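Local coordinates for cell division protein FtsI/penicillin binding protein 2 (Legionella pneumophila subsp. pneumophila ATCC 43290, PDB 4ZTK), which probably cross-links peptidoglycan strands during cell division as a D,D-transpeptidase of the penicillin-binding protein family, at residues 23-28 / 56-61; 30-35 / 44-49. One frame throughout, in Å; residues are numbered along the deposited sequence.

Contact 1: 23-28 / 56-61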
loop_
_atom_site.group_PDB
_atom_site.type_symbol
_atom_site.label_atom_id
_atom_site.label_comp_id
_atom_site.label_asym_id
_atom_site.label_seq_id
_atom_site.Cartn_x
_atom_site.Cartn_y
_atom_site.Cartn_z
ATOM N N ARG A 23 -7.444 -21.409 -3.928
ATOM C CA ARG A 23 -7.263 -20.927 -5.296
ATOM C C ARG A 23 -6.416 -19.650 -5.324
ATOM O O ARG A 23 -5.509 -19.507 -6.151
ATOM C CB ARG A 23 -8.615 -20.668 -5.960
ATOM C CG ARG A 23 -8.513 -20.214 -7.409
ATOM C CD ARG A 23 -9.652 -19.273 -7.783
ATOM N NE ARG A 23 -9.562 -18.828 -9.173
ATOM C CZ ARG A 23 -10.221 -17.785 -9.668
ATOM N NH1 ARG A 23 -11.017 -17.067 -8.885
ATOM N NH2 ARG A 23 -10.078 -17.453 -10.945
HETATM N N MSE A 24 -6.715 -18.721 -4.422
HETATM C CA MSE A 24 -5.955 -17.477 -4.343
HETATM C C MSE A 24 -4.534 -17.748 -3.873
HETATM O O MSE A 24 -3.580 -17.153 -4.373
HETATM C CB MSE A 24 -6.626 -16.476 -3.402
HETATM C CG MSE A 24 -7.932 -15.887 -3.910
HETATM SE SE MSE A 24 -7.793 -14.981 -5.637
HETATM C CE MSE A 24 -6.081 -14.067 -5.416
ATOM N N GLN A 25 -4.407 -18.656 -2.908
ATOM C CA GLN A 25 -3.113 -18.995 -2.332
ATOM C C GLN A 25 -2.144 -19.522 -3.382
ATOM O O GLN A 25 -0.980 -19.129 -3.420
ATOM C CB GLN A 25 -3.277 -20.033 -1.222
ATOM C CG GLN A 25 -1.988 -20.356 -0.507
ATOM C CD GLN A 25 -1.387 -19.140 0.172
ATOM O OE1 GLN A 25 -2.094 -18.195 0.513
ATOM N NE2 GLN A 25 -0.077 -19.160 0.370
ATOM N N GLN A 26 -2.633 -20.412 -4.234
ATOM C CA GLN A 26 -1.805 -21.003 -5.273
ATOM C C GLN A 26 -1.357 -19.955 -6.292
ATOM O O GLN A 26 -0.220 -19.979 -6.757
ATOM C CB GLN A 26 -2.560 -22.143 -5.952
ATOM C CG GLN A 26 -1.735 -22.911 -6.948
ATOM C CD GLN A 26 -2.238 -24.326 -7.147
ATOM O OE1 GLN A 26 -2.335 -25.106 -6.196
ATOM N NE2 GLN A 26 -2.566 -24.663 -8.386
ATOM N N ILE A 27 -2.254 -19.033 -6.626
ATOM C CA ILE A 27 -1.916 -17.914 -7.501
ATOM C C ILE A 27 -0.758 -17.077 -6.953
ATOM O O ILE A 27 0.230 -16.843 -7.649
ATOM C CB ILE A 27 -3.130 -16.997 -7.736
ATOM C CG1 ILE A 27 -4.180 -17.721 -8.582
ATOM C CG2 ILE A 27 -2.696 -15.688 -8.404
ATOM C CD1 ILE A 27 -5.467 -16.935 -8.773
ATOM N N VAL A 28 -0.864 -16.637 -5.705
ATOM C CA VAL A 28 0.166 -15.755 -5.160
ATOM C C VAL A 28 1.474 -16.511 -4.932
ATOM O O VAL A 28 2.560 -15.940 -5.032
ATOM C CB VAL A 28 -0.302 -15.029 -3.878
ATOM C CG1 VAL A 28 -1.473 -14.119 -4.198
ATOM C CG2 VAL A 28 -0.678 -16.027 -2.779
ATOM N N ILE A 56 -7.494 -11.686 5.620
ATOM C CA ILE A 56 -6.492 -12.166 4.680
ATOM C C ILE A 56 -6.990 -13.467 4.076
ATOM O O ILE A 56 -7.339 -14.397 4.808
ATOM C CB ILE A 56 -5.160 -12.455 5.383
ATOM C CG1 ILE A 56 -4.686 -11.220 6.151
ATOM C CG2 ILE A 56 -4.111 -12.909 4.378
ATOM C CD1 ILE A 56 -4.452 -10.036 5.277
ATOM N N ILE A 57 -7.035 -13.538 2.748
ATOM C CA ILE A 57 -7.488 -14.756 2.082
ATOM C C ILE A 57 -6.368 -15.436 1.305
ATOM O O ILE A 57 -6.544 -16.530 0.776
ATOM C CB ILE A 57 -8.683 -14.496 1.146
ATOM C CG1 ILE A 57 -8.285 -13.546 0.018
ATOM C CG2 ILE A 57 -9.863 -13.948 1.934
ATOM C CD1 ILE A 57 -9.414 -13.242 -0.933
ATOM N N ALA A 58 -5.218 -14.776 1.234
ATOM C CA ALA A 58 -4.016 -15.392 0.689
ATOM C C ALA A 58 -2.781 -14.632 1.149
ATOM O O ALA A 58 -2.809 -13.406 1.301
ATOM C CB ALA A 58 -4.076 -15.454 -0.828
ATOM N N PHE A 59 -1.701 -15.371 1.367
ATOM C CA PHE A 59 -0.456 -14.805 1.863
ATOM C C PHE A 59 0.673 -15.738 1.452
ATOM O O PHE A 59 0.680 -16.905 1.828
ATOM C CB PHE A 59 -0.513 -14.695 3.389
ATOM C CG PHE A 59 0.639 -13.940 3.997
ATOM C CD1 PHE A 59 1.890 -14.526 4.121
ATOM C CD2 PHE A 59 0.462 -12.652 4.469
ATOM C CE1 PHE A 59 2.944 -13.832 4.682
ATOM C CE2 PHE A 59 1.515 -11.952 5.034
ATOM C CZ PHE A 59 2.757 -12.543 5.141
ATOM N N ALA A 60 1.623 -15.235 0.673
ATOM C CA ALA A 60 2.788 -16.037 0.312
ATOM C C ALA A 60 4.053 -15.196 0.274
ATOM O O ALA A 60 4.025 -14.027 -0.118
ATOM C CB ALA A 60 2.577 -16.730 -1.023
ATOM N N GLU A 61 5.161 -15.799 0.685
ATOM C CA GLU A 61 6.454 -15.131 0.629
ATOM C C GLU A 61 7.532 -16.068 0.098
ATOM O O GLU A 61 7.403 -17.287 0.178
ATOM C CB GLU A 61 6.847 -14.582 2.008
ATOM C CG GLU A 61 7.044 -15.647 3.077
ATOM C CD GLU A 61 7.286 -15.058 4.461
ATOM O OE1 GLU A 61 6.836 -15.668 5.456
ATOM O OE2 GLU A 61 7.927 -13.990 4.557
#
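Gln-25 lays its carboxamide against the backbone of Phe-59 and uses both ends of it. OE1 accepts the amide hydrogen of Phe-59 N at 3.0 Å, with an N-H...O angle of 168° and the donor in the plane of the Gln-25 carbonyl, on a lone pair. NE2 donates to Phe-59 O at 2.8 Å; that oxygen lies nearly in the Gln-25 amide plane, yet NE2 stands 51° out of the Phe-59 carbonyl plane, so this second bond misses the lone pairs. The carboxamide gets there with CG anti to the backbone N and a bend at chi2. Because Phe-59 belongs to strand 56-63, one of the two outermost in the five-stranded antiparallel sheet, its N and O can be met by a side chain in the way a further strand would meet them. This is the sheet of the penicillin-binding transpeptidase fold, with helix 22-38 packed on one face; the axes of the short segments 23-28 and 56-61 approach to 7.0 Å at a crossing angle of -26°. A classic beta bulge interrupts the strand, where Ile-57 and Ala-58 together stand opposite the single residue Ile-48 and both bond to its backbone. The methyls of Ala-58, within the bulge, and of Ala-60 after it point toward the helix: Met-24 CB sits 3.8 Å from Ala-58 CB, while Val-28 CG2 spans the two alanines, 3.8 Å from Ala-60 CB. The selenomethionine chain of Met-24 is bent at chi2 and chi3, and its CG comes alongside Ile-57 CD1 at 4.2 Å. Glu-29 OE2 accepts another hydrogen bond from Gln-25 NE2, which further fixes the rotation of the amide.

Contact 2: 30-35 / 44-49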
loop_
_atom_site.group_PDB
_atom_site.type_symbol
_atom_site.label_atom_id
_atom_site.label_comp_id
_atom_site.label_asym_id
_atom_site.label_seq_id
_atom_site.Cartn_x
_atom_site.Cartn_y
_atom_site.Cartn_z
ATOM N N LYS A 30 2.717 -18.924 -6.914
ATOM C CA LYS A 30 3.422 -18.944 -8.196
ATOM C C LYS A 30 4.027 -17.584 -8.537
ATOM O O LYS A 30 5.140 -17.501 -9.059
ATOM C CB LYS A 30 2.486 -19.354 -9.335
ATOM C CG LYS A 30 1.880 -20.725 -9.185
ATOM C CD LYS A 30 1.040 -21.104 -10.397
ATOM C CE LYS A 30 -0.164 -20.189 -10.552
ATOM N NZ LYS A 30 -1.012 -20.594 -11.709
ATOM N N GLN A 31 3.279 -16.521 -8.263
ATOM C CA GLN A 31 3.679 -15.186 -8.693
ATOM C C GLN A 31 4.834 -14.595 -7.885
ATOM O O GLN A 31 5.764 -14.033 -8.462
ATOM C CB GLN A 31 2.484 -14.227 -8.687
ATOM C CG GLN A 31 1.388 -14.569 -9.691
ATOM C CD GLN A 31 1.822 -14.383 -11.137
ATOM O OE1 GLN A 31 2.888 -13.829 -11.418
ATOM N NE2 GLN A 31 0.990 -14.845 -12.065
ATOM N N ILE A 32 4.781 -14.707 -6.560
ATOM C CA ILE A 32 5.820 -14.084 -5.729
ATOM C C ILE A 32 7.150 -14.825 -5.843
ATOM O O ILE A 32 8.221 -14.219 -5.828
ATOM C CB ILE A 32 5.408 -13.944 -4.238
ATOM C CG1 ILE A 32 6.356 -12.984 -3.517
ATOM C CG2 ILE A 32 5.379 -15.297 -3.520
ATOM C CD1 ILE A 32 6.406 -11.593 -4.130
ATOM N N THR A 33 7.078 -16.143 -5.970
ATOM C CA THR A 33 8.281 -16.950 -6.047
ATOM C C THR A 33 8.992 -16.645 -7.374
ATOM O O THR A 33 10.222 -16.556 -7.430
ATOM C CB THR A 33 7.927 -18.444 -5.896
ATOM O OG1 THR A 33 9.116 -19.222 -5.728
ATOM C CG2 THR A 33 7.168 -18.916 -7.106
ATOM N N THR A 34 8.204 -16.432 -8.425
ATOM C CA THR A 34 8.732 -16.117 -9.745
ATOM C C THR A 34 9.325 -14.713 -9.744
ATOM O O THR A 34 10.408 -14.483 -10.282
ATOM C CB THR A 34 7.621 -16.186 -10.809
ATOM O OG1 THR A 34 7.073 -17.511 -10.847
ATOM C CG2 THR A 34 8.164 -15.816 -12.186
ATOM N N ALA A 35 8.608 -13.784 -9.124
ATOM C CA ALA A 35 9.035 -12.389 -9.080
ATOM C C ALA A 35 10.351 -12.233 -8.325
ATOM O O ALA A 35 11.255 -11.530 -8.781
ATOM C CB ALA A 35 7.955 -11.528 -8.446
ATOM N N GLY A 44 10.339 -11.410 -0.892
ATOM C CA GLY A 44 9.143 -10.783 -1.411
ATOM C C GLY A 44 7.916 -11.409 -0.796
ATOM O O GLY A 44 7.960 -12.550 -0.343
ATOM N N VAL A 45 6.819 -10.667 -0.788
ATOM C CA VAL A 45 5.578 -11.147 -0.205
ATOM C C VAL A 45 4.390 -10.588 -0.977
ATOM O O VAL A 45 4.430 -9.452 -1.449
ATOM C CB VAL A 45 5.472 -10.754 1.291
ATOM C CG1 VAL A 45 5.689 -9.252 1.471
ATOM C CG2 VAL A 45 4.126 -11.184 1.886
ATOM N N ILE A 46 3.352 -11.404 -1.132
ATOM C CA ILE A 46 2.076 -10.940 -1.657
ATOM C C ILE A 46 0.957 -11.337 -0.704
ATOM O O ILE A 46 0.901 -12.474 -0.230
ATOM C CB ILE A 46 1.765 -11.541 -3.037
ATOM C CG1 ILE A 46 2.852 -11.169 -4.044
ATOM C CG2 ILE A 46 0.411 -11.058 -3.529
ATOM C CD1 ILE A 46 2.683 -11.860 -5.377
ATOM N N ALA A 47 0.061 -10.400 -0.428
ATOM C CA ALA A 47 -1.104 -10.695 0.388
ATOM C C ALA A 47 -2.371 -10.237 -0.318
ATOM O O ALA A 47 -2.368 -9.223 -1.023
ATOM C CB ALA A 47 -0.981 -10.046 1.762
ATOM N N ILE A 48 -3.439 -11.008 -0.150
ATOM C CA ILE A 48 -4.752 -10.653 -0.670
ATOM C C ILE A 48 -5.724 -10.598 0.496
ATOM O O ILE A 48 -5.648 -11.415 1.402
ATOM C CB ILE A 48 -5.282 -11.696 -1.671
ATOM C CG1 ILE A 48 -4.179 -12.158 -2.629
ATOM C CG2 ILE A 48 -6.493 -11.150 -2.424
ATOM C CD1 ILE A 48 -3.702 -11.116 -3.561
ATOM N N ALA A 49 -6.626 -9.625 0.480
ATOM C CA ALA A 49 -7.627 -9.505 1.528
ATOM C C ALA A 49 -9.003 -9.281 0.919
ATOM O O ALA A 49 -9.131 -8.764 -0.192
ATOM C CB ALA A 49 -7.281 -8.361 2.489
#
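Ile-32 reaches from helix 22-38 onto Gly-44, Val-45 and Ile-46 of strand 43-49, a helix-on-sheet layer of the penicillin-binding transpeptidase fold. The short axes run at 159° to each other, close to antiparallel, and approach to 7.9 Å. Starting from the backbone, Ile-32 CB meets the end of Ile-46, with CD1 of that residue 3.6 Å away. One bond further, CG1 lies against the peptide group of Gly-44, at 3.5 Å from Gly-44 C and about as near to Gly-44 O. Its position follows from chi1 of -165°, which sets CG1 anti to the helix backbone N and extends the chain over the strand. At the tip, placed by chi2 (58°), CD1 touches two neighbours, Val-45 N at 3.5 Å and Ile-46 CG1 at 3.6 Å. Gly-44 has no side chain, and the Ile-32 chain rests directly on its peptide group. The two isoleucines run past one another with opposed headings: the tip of Ile-46 lies at the base of Ile-32, and the tip of Ile-32 at Ile-46 CG1. No hydrogen bond crosses between the segments. Val-45 contributes backbone, its side chain pointing to the other face of the sheet, where Ile-189 of helix 189-200 touches it. On the helix-facing side, Val-302 of helix 295-310 and Val-278 of strand 274-281 also touch Ile-46, so that residue is packed from several directions. Ile-46 CD1, besides meeting Ile-32, lies 4.1 Å from Gln-31 CB.

Contact 1 and contact 2 draw on successive parts of one helix, 22-38, and on two neighbouring strands of one sheet; their centres lie about 7 Å apart. Both are largely buried, but their places differ. Residues 56-61 lie on an edge strand, and contact 1 mixes polar and apolar chemistry: its partly exposed glutamine binds the backbone beside small apolar side chains. Residues 44-49 lie one strand further in, with sheet neighbours on either side, and contact 2 is van der Waals packing of aliphatic side chains on each other and on the strand backbone, with no hydrogen bond across it. The strands themselves are joined by probable hydrogen bonds from Ile-57 N to Ile-48 O and between Ile-48 N and Ala-58 O.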